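Local coordinates for protein macrophage receptor MARCO (Mus musculus, PDB 2OY3) that probably acts as a macrophage scavenger receptor, its cysteine-rich domain most likely helping to recognise polyanionic or microbial surface ligands, at residues Gln5-Met10 against Ala18-Asn23; Thr28-Asp33 against Trp65-Asn70; Trp34-Ala39 against Arg50-Ser55; Ala39-Arg44 against Val69-Thr74. All blocks are in the same frame, centred on the assembly; numbering follows the deposited sequence.

How the contacts relate
Contacts 1 and 2 are made by strands of one sheet: contact 1 pairs Q5-M10 with A18-N23 in an antiparallel hairpin carrying a salt bridge, while contact 2 is a short parallel pairing that runs out into an acidic, metal-binding turn. Contact 2 is buried, the others partly so. Contacts 3 and 4 both use helix 36-44 and share A39. The first sets its start against strand 51-54 through a hydrogen bond to the side-chain amide of N36 and small side chains; the second is a small apolar touch to a loop. Contacts 2, 3 and 4 converge on one magnesium ion, to which D33, V69 and D38 contribute. F42 of the helix packs on contact 1.

Contact 1. Residues Gln5-Met10 against Ala18-Asn23; sequences QRVRIM and AEVYYN
R8 swings CG between its backbone N and carbonyl carbon (chi1 71°) and runs extended to NE, while E19, with CG anti to the carbonyl carbon (chi1 -66°), stretches straight out on the same face; the two chains meet at their charged ends. The guanidinium grips a single oxygen side-on: OE2 of E19 lies in the guanidinium plane, 2.9 Å from NE and 2.8 Å from NH2 of R8. The carboxylate is turned 34° from that plane, and both hydrogen bonds are bent. OE1 of E19 is taken by R17 in a second salt bridge, so two arginines probably keep this buried glutamate ionised. CG of M10 lies over the face of the carboxylate, 3.6 Å from E19 CD, its chain nearly at right angles to the glutamate's. On the other face V7 CG1 rests 4.1 Å from V20 CG2, and V7 also packs on F42. R8 and E19 form the hydrogen-bonded pair, with R8 N 2.9 Å from E19 O and a return bond. Y21 N adds a nearly straight bond to R6 O at 2.8 Å. This is an antiparallel beta hairpin, strands 7-11 and 15-22, in the sheet of a scavenger receptor cysteine-rich domain.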
# COMPACT_ATOMS: atom_id res chain seq x y z
N GLN A 5 10.84 -6.36 -5.99
CA GLN A 5 9.65 -5.47 -5.83
C GLN A 5 8.36 -6.26 -5.47
O GLN A 5 7.45 -6.43 -6.30
CB GLN A 5 9.47 -4.58 -7.06
CG GLN A 5 10.66 -3.62 -7.30
CD GLN A 5 10.53 -2.78 -8.57
OE1 GLN A 5 11.51 -2.18 -9.02
NE2 GLN A 5 9.33 -2.72 -9.15
N ARG A 6 8.31 -6.73 -4.22
CA ARG A 6 7.27 -7.64 -3.74
C ARG A 6 6.22 -6.92 -2.89
O ARG A 6 6.56 -6.08 -2.03
CB ARG A 6 7.89 -8.77 -2.90
CG ARG A 6 8.11 -10.11 -3.63
CD ARG A 6 6.79 -10.69 -4.14
NE ARG A 6 6.98 -11.98 -4.81
CZ ARG A 6 7.37 -12.12 -6.08
NH1 ARG A 6 7.63 -11.06 -6.84
NH2 ARG A 6 7.52 -13.34 -6.58
N VAL A 7 4.96 -7.26 -3.18
CA VAL A 7 3.79 -6.75 -2.44
C VAL A 7 2.83 -7.90 -2.08
O VAL A 7 2.86 -8.98 -2.69
CB VAL A 7 3.06 -5.57 -3.17
CG1 VAL A 7 4.01 -4.39 -3.39
CG2 VAL A 7 2.36 -6.03 -4.52
N ARG A 8 1.99 -7.69 -1.07
CA ARG A 8 1.00 -8.70 -0.71
C ARG A 8 -0.20 -8.04 -0.06
O ARG A 8 -0.08 -6.93 0.46
CB ARG A 8 1.61 -9.78 0.21
CG ARG A 8 1.90 -9.32 1.64
CD ARG A 8 2.79 -10.29 2.38
NE ARG A 8 2.91 -9.90 3.79
CZ ARG A 8 3.48 -10.66 4.72
NH1 ARG A 8 4.02 -11.83 4.38
NH2 ARG A 8 3.52 -10.23 5.99
N ILE A 9 -1.34 -8.73 -0.07
CA ILE A 9 -2.58 -8.29 0.58
C ILE A 9 -2.81 -9.21 1.78
O ILE A 9 -2.82 -10.43 1.62
CB ILE A 9 -3.77 -8.38 -0.40
CG1 ILE A 9 -3.60 -7.39 -1.57
CG2 ILE A 9 -5.12 -8.22 0.33
CD1 ILE A 9 -4.56 -7.62 -2.74
N MET A 10 -2.99 -8.63 2.97
CA MET A 10 -3.19 -9.39 4.21
C MET A 10 -4.56 -9.00 4.84
O MET A 10 -4.79 -7.83 5.15
CB MET A 10 -2.04 -9.11 5.22
CG MET A 10 -0.61 -9.41 4.74
SD MET A 10 -0.41 -11.07 4.14
CE MET A 10 -0.67 -12.10 5.59
N ALA A 18 -2.56 -3.44 2.58
CA ALA A 18 -1.49 -3.39 1.56
C ALA A 18 -0.11 -3.45 2.24
O ALA A 18 0.28 -2.51 2.92
CB ALA A 18 -1.62 -2.10 0.70
N GLU A 19 0.63 -4.54 2.03
CA GLU A 19 2.01 -4.70 2.52
C GLU A 19 3.04 -4.79 1.42
O GLU A 19 2.77 -5.32 0.34
CB GLU A 19 2.15 -5.91 3.45
CG GLU A 19 1.34 -5.71 4.75
CD GLU A 19 1.60 -6.75 5.80
OE1 GLU A 19 0.96 -6.63 6.87
OE2 GLU A 19 2.43 -7.67 5.58
N VAL A 20 4.23 -4.27 1.72
CA VAL A 20 5.33 -4.12 0.79
C VAL A 20 6.61 -4.68 1.41
O VAL A 20 6.90 -4.49 2.61
CB VAL A 20 5.51 -2.62 0.36
CG1 VAL A 20 5.87 -1.68 1.59
CG2 VAL A 20 6.55 -2.49 -0.72
N TYR A 21 7.37 -5.40 0.59
CA TYR A 21 8.60 -5.99 1.06
C TYR A 21 9.80 -5.10 0.76
O TYR A 21 10.11 -4.80 -0.39
CB TYR A 21 8.80 -7.40 0.49
CG TYR A 21 10.05 -8.08 1.00
CD1 TYR A 21 10.05 -8.78 2.20
CD2 TYR A 21 11.23 -8.05 0.25
CE1 TYR A 21 11.21 -9.41 2.67
CE2 TYR A 21 12.38 -8.68 0.69
CZ TYR A 21 12.37 -9.35 1.90
OH TYR A 21 13.51 -9.96 2.32
N TYR A 22 10.46 -4.65 1.81
CA TYR A 22 11.57 -3.70 1.65
C TYR A 22 12.48 -3.78 2.87
O TYR A 22 12.03 -4.09 3.98
CB TYR A 22 11.01 -2.27 1.46
CG TYR A 22 12.08 -1.19 1.47
CD1 TYR A 22 12.82 -0.88 0.31
CD2 TYR A 22 12.35 -0.48 2.64
CE1 TYR A 22 13.82 0.11 0.34
CE2 TYR A 22 13.33 0.49 2.67
CZ TYR A 22 14.06 0.78 1.53
OH TYR A 22 15.02 1.78 1.63
N ASN A 23 13.76 -3.46 2.68
CA ASN A 23 14.68 -3.50 3.81
C ASN A 23 14.57 -4.83 4.57
O ASN A 23 14.51 -4.84 5.80
CB ASN A 23 14.46 -2.28 4.73
CG ASN A 23 15.59 -2.05 5.73
OD1 ASN A 23 15.44 -1.29 6.70
ND2 ASN A 23 16.73 -2.68 5.49

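Contact 2. Residues Thr28-Asp33 against Trp65-Asn70; sequences TICDDD and WLDNVN. With MG (magnesium ion), chain C; MG (magnesium ion), chain B.
T28 starts the pairing through its carbonyl: O takes a hydrogen bond from W65 N at 2.8 Å and a weak one from L66 N. I29 and L66 form a parallel bridge with side chains side by side, and CG2 of I29, anti to the backbone N, touches both L66 CB and V69 CG2, 4.0 Å from the latter. At C30 the backbone N reaches L66 O at 2.8 Å, and CB comes 3.3 Å from D67 OD1; its sulfur is tied to C91 in a disulfide. Water 1 then takes over from direct bonding, donating to C30 O and D32 O and accepting from V69 N. D31 turns away, with OD1 accepting from water 2 of a magnesium shell. That ion is held by D32 OD1 at 2.2 Å and five waters. D32 OD2 lies only 3.0 Å from D67 OD1, the carboxylate planes 46° apart; the nearby cation probably eases this crowding of like charges, although one of the pair might instead carry a proton. The carbonyl of D32 also meets N68 CA at 3.2 Å. D33 closes the run with its own O, 2.2 Å from the other magnesium, which V69 O binds too. D38 of helix 36-44 completes the protein share of that site. Strand 25-29 thus lies between strand 64-66, parallel to it, and antiparallel strand 15-22, whose A18 touches I29.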
# COMPACT_ATOMS: atom_id res chain seq x y z
N THR A 28 4.30 -2.11 6.29
CA THR A 28 2.99 -1.57 5.90
C THR A 28 3.07 -0.20 5.20
O THR A 28 4.16 0.37 5.02
CB THR A 28 2.03 -1.55 7.10
OG1 THR A 28 2.56 -0.64 8.07
CG2 THR A 28 1.91 -2.99 7.69
N ILE A 29 1.92 0.34 4.81
CA ILE A 29 1.83 1.58 4.07
C ILE A 29 0.86 2.48 4.82
O ILE A 29 -0.36 2.20 4.91
CB ILE A 29 1.34 1.35 2.63
CG1 ILE A 29 2.31 0.40 1.86
CG2 ILE A 29 1.11 2.72 1.90
CD1 ILE A 29 1.82 -0.04 0.45
N CYS A 30 1.38 3.59 5.33
CA CYS A 30 0.48 4.56 5.96
C CYS A 30 -0.50 5.18 4.94
O CYS A 30 -0.16 5.41 3.78
CB CYS A 30 1.27 5.63 6.69
SG CYS A 30 0.17 6.75 7.58
N ASP A 31 -1.72 5.45 5.41
CA ASP A 31 -2.85 5.83 4.55
C ASP A 31 -2.91 7.35 4.24
O ASP A 31 -3.80 7.80 3.54
CB ASP A 31 -4.18 5.28 5.12
CG ASP A 31 -4.68 6.06 6.38
OD1 ASP A 31 -4.06 7.08 6.75
OD2 ASP A 31 -5.71 5.64 6.97
N ASP A 32 -1.97 8.14 4.78
CA ASP A 32 -1.94 9.58 4.43
C ASP A 32 -1.87 9.75 2.90
O ASP A 32 -0.87 9.38 2.27
CB ASP A 32 -0.79 10.32 5.12
CG ASP A 32 -0.90 10.26 6.66
OD1 ASP A 32 -2.02 10.38 7.21
OD2 ASP A 32 0.15 10.11 7.31
N ASP A 33 -2.98 10.22 2.34
CA ASP A 33 -3.14 10.52 0.91
C ASP A 33 -3.19 9.27 0.02
O ASP A 33 -3.09 9.37 -1.20
CB ASP A 33 -2.04 11.48 0.46
CG ASP A 33 -2.04 12.78 1.29
OD1 ASP A 33 -3.15 13.29 1.62
OD2 ASP A 33 -0.92 13.25 1.60
N TRP A 65 6.59 1.19 6.13
CA TRP A 65 7.65 1.48 5.17
C TRP A 65 7.37 2.69 4.31
O TRP A 65 8.31 3.30 3.85
CB TRP A 65 7.96 0.28 4.22
CG TRP A 65 8.77 -0.87 4.81
CD1 TRP A 65 8.55 -2.21 4.56
CD2 TRP A 65 9.89 -0.80 5.70
NE1 TRP A 65 9.47 -2.97 5.25
CE2 TRP A 65 10.30 -2.15 5.96
CE3 TRP A 65 10.59 0.25 6.32
CZ2 TRP A 65 11.40 -2.46 6.81
CZ3 TRP A 65 11.66 -0.05 7.20
CH2 TRP A 65 12.06 -1.40 7.42
N LEU A 66 6.10 2.95 4.02
CA LEU A 66 5.72 4.03 3.10
C LEU A 66 4.67 4.92 3.72
O LEU A 66 3.88 4.49 4.57
CB LEU A 66 5.19 3.46 1.77
CG LEU A 66 6.24 2.80 0.88
CD1 LEU A 66 5.54 2.07 -0.25
CD2 LEU A 66 7.25 3.82 0.37
N ASP A 67 4.64 6.18 3.26
CA ASP A 67 3.63 7.14 3.69
C ASP A 67 3.52 8.09 2.52
O ASP A 67 4.48 8.23 1.74
CB ASP A 67 4.13 7.87 4.95
CG ASP A 67 3.04 8.71 5.63
OD1 ASP A 67 1.85 8.58 5.30
OD2 ASP A 67 3.40 9.51 6.52
N ASN A 68 2.35 8.71 2.37
CA ASN A 68 2.16 9.74 1.35
C ASN A 68 2.49 9.26 -0.06
O ASN A 68 3.27 9.92 -0.77
CB ASN A 68 3.00 10.99 1.71
CG ASN A 68 2.59 11.58 3.04
OD1 ASN A 68 1.51 12.14 3.18
ND2 ASN A 68 3.44 11.41 4.04
N VAL A 69 1.95 8.10 -0.43
CA VAL A 69 2.12 7.56 -1.77
C VAL A 69 1.32 8.40 -2.78
O VAL A 69 0.18 8.75 -2.52
CB VAL A 69 1.71 6.06 -1.84
CG1 VAL A 69 1.90 5.52 -3.27
CG2 VAL A 69 2.50 5.22 -0.84
N ASN A 70 1.96 8.75 -3.90
CA ASN A 70 1.39 9.68 -4.88
C ASN A 70 1.50 9.10 -6.32
O ASN A 70 2.09 9.73 -7.20
CB ASN A 70 2.07 11.08 -4.81
CG ASN A 70 2.31 11.57 -3.37
OD1 ASN A 70 1.36 11.77 -2.59
ND2 ASN A 70 3.58 11.76 -3.02
MG MG C . -1.92 9.39 -3.12
MG MG B . -2.72 10.52 9.25
O HOH W 1 -0.06 6.84 1.39
O HOH W 2 -3.82 8.65 8.87
O HOH W 3 -0.94 9.73 9.80
O HOH W 4 -1.75 12.52 9.39
O HOH W 5 -3.46 10.68 11.39
O HOH W 6 -4.63 11.32 8.50

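Contact 3. Residues Trp34-Ala39 against Arg50-Ser55; sequences WDNNDA and RGRALS. With MG (magnesium ion), chain C.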
# COMPACT_ATOMS: atom_id res chain seq x y z
N TRP A 34 -3.39 8.11 0.64
CA TRP A 34 -3.53 6.86 -0.09
C TRP A 34 -4.89 6.90 -0.78
O TRP A 34 -5.92 6.99 -0.13
CB TRP A 34 -3.48 5.69 0.91
CG TRP A 34 -3.63 4.33 0.34
CD1 TRP A 34 -4.73 3.53 0.40
CD2 TRP A 34 -2.63 3.58 -0.35
NE1 TRP A 34 -4.49 2.34 -0.24
CE2 TRP A 34 -3.20 2.34 -0.70
CE3 TRP A 34 -1.30 3.87 -0.75
CZ2 TRP A 34 -2.49 1.36 -1.42
CZ3 TRP A 34 -0.58 2.88 -1.47
CH2 TRP A 34 -1.18 1.65 -1.79
N ASP A 35 -4.90 6.85 -2.11
CA ASP A 35 -6.16 6.91 -2.83
C ASP A 35 -6.29 5.81 -3.90
O ASP A 35 -5.40 4.96 -4.03
CB ASP A 35 -6.37 8.30 -3.43
CG ASP A 35 -5.39 8.63 -4.59
OD1 ASP A 35 -5.44 9.81 -5.02
OD2 ASP A 35 -4.60 7.77 -5.08
N ASN A 36 -7.38 5.86 -4.65
CA ASN A 36 -7.70 4.85 -5.66
C ASN A 36 -6.61 4.67 -6.72
O ASN A 36 -6.36 3.56 -7.15
CB ASN A 36 -9.04 5.15 -6.33
CG ASN A 36 -10.24 4.98 -5.38
OD1 ASN A 36 -10.13 4.47 -4.28
ND2 ASN A 36 -11.41 5.45 -5.83
N ASN A 37 -5.93 5.76 -7.09
CA ASN A 37 -4.79 5.65 -8.01
C ASN A 37 -3.68 4.77 -7.44
O ASN A 37 -3.16 3.91 -8.15
CB ASN A 37 -4.31 7.02 -8.45
CG ASN A 37 -5.31 7.71 -9.35
OD1 ASN A 37 -5.62 8.90 -9.17
ND2 ASN A 37 -5.89 6.94 -10.25
N ASP A 38 -3.37 4.97 -6.16
CA ASP A 38 -2.38 4.16 -5.46
C ASP A 38 -2.87 2.70 -5.33
O ASP A 38 -2.11 1.77 -5.60
CB ASP A 38 -2.09 4.71 -4.05
CG ASP A 38 -1.75 6.19 -4.07
OD1 ASP A 38 -0.94 6.61 -4.94
OD2 ASP A 38 -2.31 6.92 -3.24
N ALA A 39 -4.14 2.54 -4.92
CA ALA A 39 -4.71 1.20 -4.74
C ALA A 39 -4.72 0.47 -6.07
O ALA A 39 -4.50 -0.74 -6.13
CB ALA A 39 -6.14 1.27 -4.16
N ARG A 50 -7.67 -3.17 -11.05
CA ARG A 50 -7.95 -1.89 -10.41
C ARG A 50 -8.13 -2.13 -8.91
O ARG A 50 -8.27 -3.27 -8.46
CB ARG A 50 -9.22 -1.25 -10.98
CG ARG A 50 -10.52 -1.99 -10.59
CD ARG A 50 -11.74 -1.61 -11.48
NE ARG A 50 -11.51 -1.95 -12.88
CZ ARG A 50 -11.71 -3.15 -13.42
NH1 ARG A 50 -12.18 -4.15 -12.68
NH2 ARG A 50 -11.45 -3.33 -14.70
N GLY A 51 -8.09 -1.03 -8.16
CA GLY A 51 -8.31 -1.08 -6.71
C GLY A 51 -9.02 0.18 -6.21
O GLY A 51 -8.85 1.29 -6.76
N ARG A 52 -9.77 0.00 -5.12
CA ARG A 52 -10.29 1.10 -4.32
C ARG A 52 -9.41 1.21 -3.05
O ARG A 52 -9.12 0.20 -2.42
CB ARG A 52 -11.75 0.81 -3.95
CG ARG A 52 -12.41 1.90 -3.11
CD ARG A 52 -13.92 1.67 -2.91
NE ARG A 52 -14.23 0.48 -2.12
CZ ARG A 52 -14.25 0.47 -0.79
NH1 ARG A 52 -14.52 -0.65 -0.13
NH2 ARG A 52 -14.00 1.59 -0.12
N ALA A 53 -8.98 2.43 -2.72
CA ALA A 53 -8.25 2.70 -1.47
C ALA A 53 -9.09 2.43 -0.22
O ALA A 53 -10.23 2.89 -0.10
CB ALA A 53 -7.74 4.14 -1.45
N LEU A 54 -8.50 1.70 0.72
CA LEU A 54 -9.11 1.51 2.04
C LEU A 54 -8.27 2.30 3.04
O LEU A 54 -7.06 2.05 3.19
CB LEU A 54 -9.16 0.03 2.43
CG LEU A 54 -9.89 -0.92 1.44
CD1 LEU A 54 -10.08 -2.34 2.01
CD2 LEU A 54 -11.24 -0.32 1.00
N SER A 55 -8.87 3.32 3.64
CA SER A 55 -8.15 4.17 4.59
C SER A 55 -8.28 3.50 5.95
O SER A 55 -9.35 2.98 6.31
CB SER A 55 -8.73 5.60 4.61
OG SER A 55 -10.14 5.59 4.72
MG MG C . -1.92 9.39 -3.12
O HOH W 7 -2.08 9.36 -5.53
O HOH W 8 -11.35 4.70 -1.54
O HOH W 9 -1.17 11.33 -2.98
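N36 reaches across to the backbone of A53. Its CB lies 3.9 Å from G51 O; CG, anti to the carbonyl carbon (chi1 -68°), comes close to R52 CA, and OD1 at the tip accepts from A53 N at 2.8 Å, the donor tilted 21° from the amide's carbonyl plane. The same OD1 accepts a second hydrogen bond, from water 8, which also donates to A53 O, so the asparagine engages both backbone polar groups of A53, one of them through water. A53 CB is pressed in 3.3 Å from D35 C, and W34 CD1 approaches it obliquely at 3.6 Å. The indole nitrogen of W34 is bound by G98 O, while CB of D38 lies over one face of the ring. One helical turn on, A39 CB abuts the strand backbone, 3.4 Å from A53 N. There is little room here: small residues let the helix start sit directly on strand 51-54, whose R52 side chain leads off to E100. D35 and D38 exchange backbone-to-carboxylate bonds, D38 N to D35 OD2 and D35 N to D38 OD2, and D38 OD2 also binds magnesium at 2.5 Å. The arrangement is a capping box at the N-terminus of helix 36-44, built into a metal site of the scavenger receptor cysteine-rich domain.

Contact 4. Residues Ala39-Arg44 against Val69-Thr74; sequences ATVFCR and VNCRGT. With MG (magnesium ion), chain C.
V41 meets C71 where helix 36-44 of the scavenger receptor cysteine-rich fold lies against the long loop that follows strand 64-66. The touch is apolar: CG2 of V41, anti to the carbonyl carbon and beside the backbone N, points at C71 CB from 3.7 Å, and the cysteine sulfur lies 3.9 Å from both V41 CG2 and V41 CB. The same methyl also covers the backbone of the loop, 3.9 Å from G73 CA, with T74 N a little farther off. One residue earlier, CG2 of T40 brushes G73 O at 4.0 Å. The hydroxyl of T40 is occupied on its own side, bonded to N36 O and to G51 N, which fixes the rotation that turns the methyl toward the loop.

In the next shell a disulfide to C81 holds the sulfur of C71, and L78 packs against C71. G73 is a glycine with positive phi (110°), a conformation in which a CB would press on the carbonyl oxygen of R72. E75 steadies the turn by accepting from the backbone N-H groups of R72 and G73 with its two carboxylate oxygens, and it also touches V41. The helix has a covalent tie of its own, C43 to C101, and F42 turns to the sheet, where it meets V7, I9 and I29. At the near end of the loop, C71 N is hydrogen-bonded to D38 OD1, and two residues before it V69 O binds magnesium at 2.3 Å.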
# COMPACT_ATOMS: atom_id res chain seq x y z
N ALA A 39 -4.14 2.54 -4.92
CA ALA A 39 -4.71 1.20 -4.74
C ALA A 39 -4.72 0.47 -6.07
O ALA A 39 -4.50 -0.74 -6.13
CB ALA A 39 -6.14 1.27 -4.16
N THR A 40 -4.98 1.21 -7.15
CA THR A 40 -4.98 0.63 -8.50
C THR A 40 -3.60 0.10 -8.93
O THR A 40 -3.47 -1.06 -9.36
CB THR A 40 -5.63 1.59 -9.52
OG1 THR A 40 -7.04 1.62 -9.29
CG2 THR A 40 -5.36 1.13 -10.99
N VAL A 41 -2.55 0.92 -8.78
CA VAL A 41 -1.17 0.48 -9.00
C VAL A 41 -0.85 -0.77 -8.16
O VAL A 41 -0.33 -1.75 -8.69
CB VAL A 41 -0.12 1.64 -8.75
CG1 VAL A 41 1.32 1.11 -8.78
CG2 VAL A 41 -0.30 2.73 -9.78
N PHE A 42 -1.20 -0.74 -6.86
CA PHE A 42 -0.90 -1.83 -5.96
C PHE A 42 -1.61 -3.15 -6.39
O PHE A 42 -0.98 -4.19 -6.47
CB PHE A 42 -1.30 -1.43 -4.52
CG PHE A 42 -0.86 -2.42 -3.48
CD1 PHE A 42 0.37 -2.27 -2.83
CD2 PHE A 42 -1.66 -3.53 -3.18
CE1 PHE A 42 0.79 -3.22 -1.90
CE2 PHE A 42 -1.27 -4.46 -2.24
CZ PHE A 42 -0.04 -4.32 -1.59
N CYS A 43 -2.92 -3.08 -6.63
CA CYS A 43 -3.72 -4.22 -7.06
C CYS A 43 -3.24 -4.83 -8.39
O CYS A 43 -3.25 -6.05 -8.56
CB CYS A 43 -5.20 -3.83 -7.20
SG CYS A 43 -5.99 -3.55 -5.57
N ARG A 44 -2.82 -3.96 -9.31
CA ARG A 44 -2.30 -4.39 -10.61
C ARG A 44 -0.97 -5.18 -10.47
O ARG A 44 -0.67 -6.05 -11.30
CB ARG A 44 -2.21 -3.23 -11.60
CG ARG A 44 -3.56 -2.74 -12.12
CD ARG A 44 -3.42 -1.44 -12.93
NE ARG A 44 -2.78 -1.72 -14.23
CZ ARG A 44 -3.44 -2.24 -15.28
NH1 ARG A 44 -4.75 -2.52 -15.20
NH2 ARG A 44 -2.78 -2.46 -16.41
N VAL A 69 1.95 8.10 -0.43
CA VAL A 69 2.12 7.56 -1.77
C VAL A 69 1.32 8.40 -2.78
O VAL A 69 0.18 8.75 -2.52
CB VAL A 69 1.71 6.06 -1.84
CG1 VAL A 69 1.90 5.52 -3.27
CG2 VAL A 69 2.50 5.22 -0.84
N ASN A 70 1.96 8.75 -3.90
CA ASN A 70 1.39 9.68 -4.88
C ASN A 70 1.50 9.10 -6.32
O ASN A 70 2.09 9.73 -7.20
CB ASN A 70 2.07 11.08 -4.81
CG ASN A 70 2.31 11.57 -3.37
OD1 ASN A 70 1.36 11.77 -2.59
ND2 ASN A 70 3.58 11.76 -3.02
N CYS A 71 0.94 7.91 -6.54
CA CYS A 71 0.85 7.32 -7.89
C CYS A 71 -0.08 8.13 -8.78
O CYS A 71 -1.12 8.63 -8.32
CB CYS A 71 0.32 5.87 -7.85
SG CYS A 71 1.32 4.71 -6.90
N ARG A 72 0.27 8.19 -10.06
CA ARG A 72 -0.63 8.75 -11.06
C ARG A 72 -1.77 7.77 -11.35
O ARG A 72 -2.86 8.19 -11.72
CB ARG A 72 0.13 9.16 -12.34
CG ARG A 72 1.31 10.11 -12.08
CD ARG A 72 0.92 11.52 -11.54
NE ARG A 72 2.12 12.29 -11.17
CZ ARG A 72 2.50 12.56 -9.92
NH1 ARG A 72 1.77 12.17 -8.87
NH2 ARG A 72 3.62 13.25 -9.70
N GLY A 73 -1.51 6.48 -11.16
CA GLY A 73 -2.52 5.44 -11.39
C GLY A 73 -2.17 4.61 -12.60
O GLY A 73 -2.81 3.60 -12.89
N THR A 74 -1.13 5.04 -13.30
CA THR A 74 -0.71 4.40 -14.54
C THR A 74 0.56 3.55 -14.38
O THR A 74 0.90 2.76 -15.27
CB THR A 74 -0.50 5.49 -15.63
OG1 THR A 74 0.44 6.45 -15.15
CG2 THR A 74 -1.82 6.22 -15.90
MG MG C . -1.92 9.39 -3.12
O HOH W 9 -1.17 11.33 -2.98
O HOH W 7 -2.08 9.36 -5.53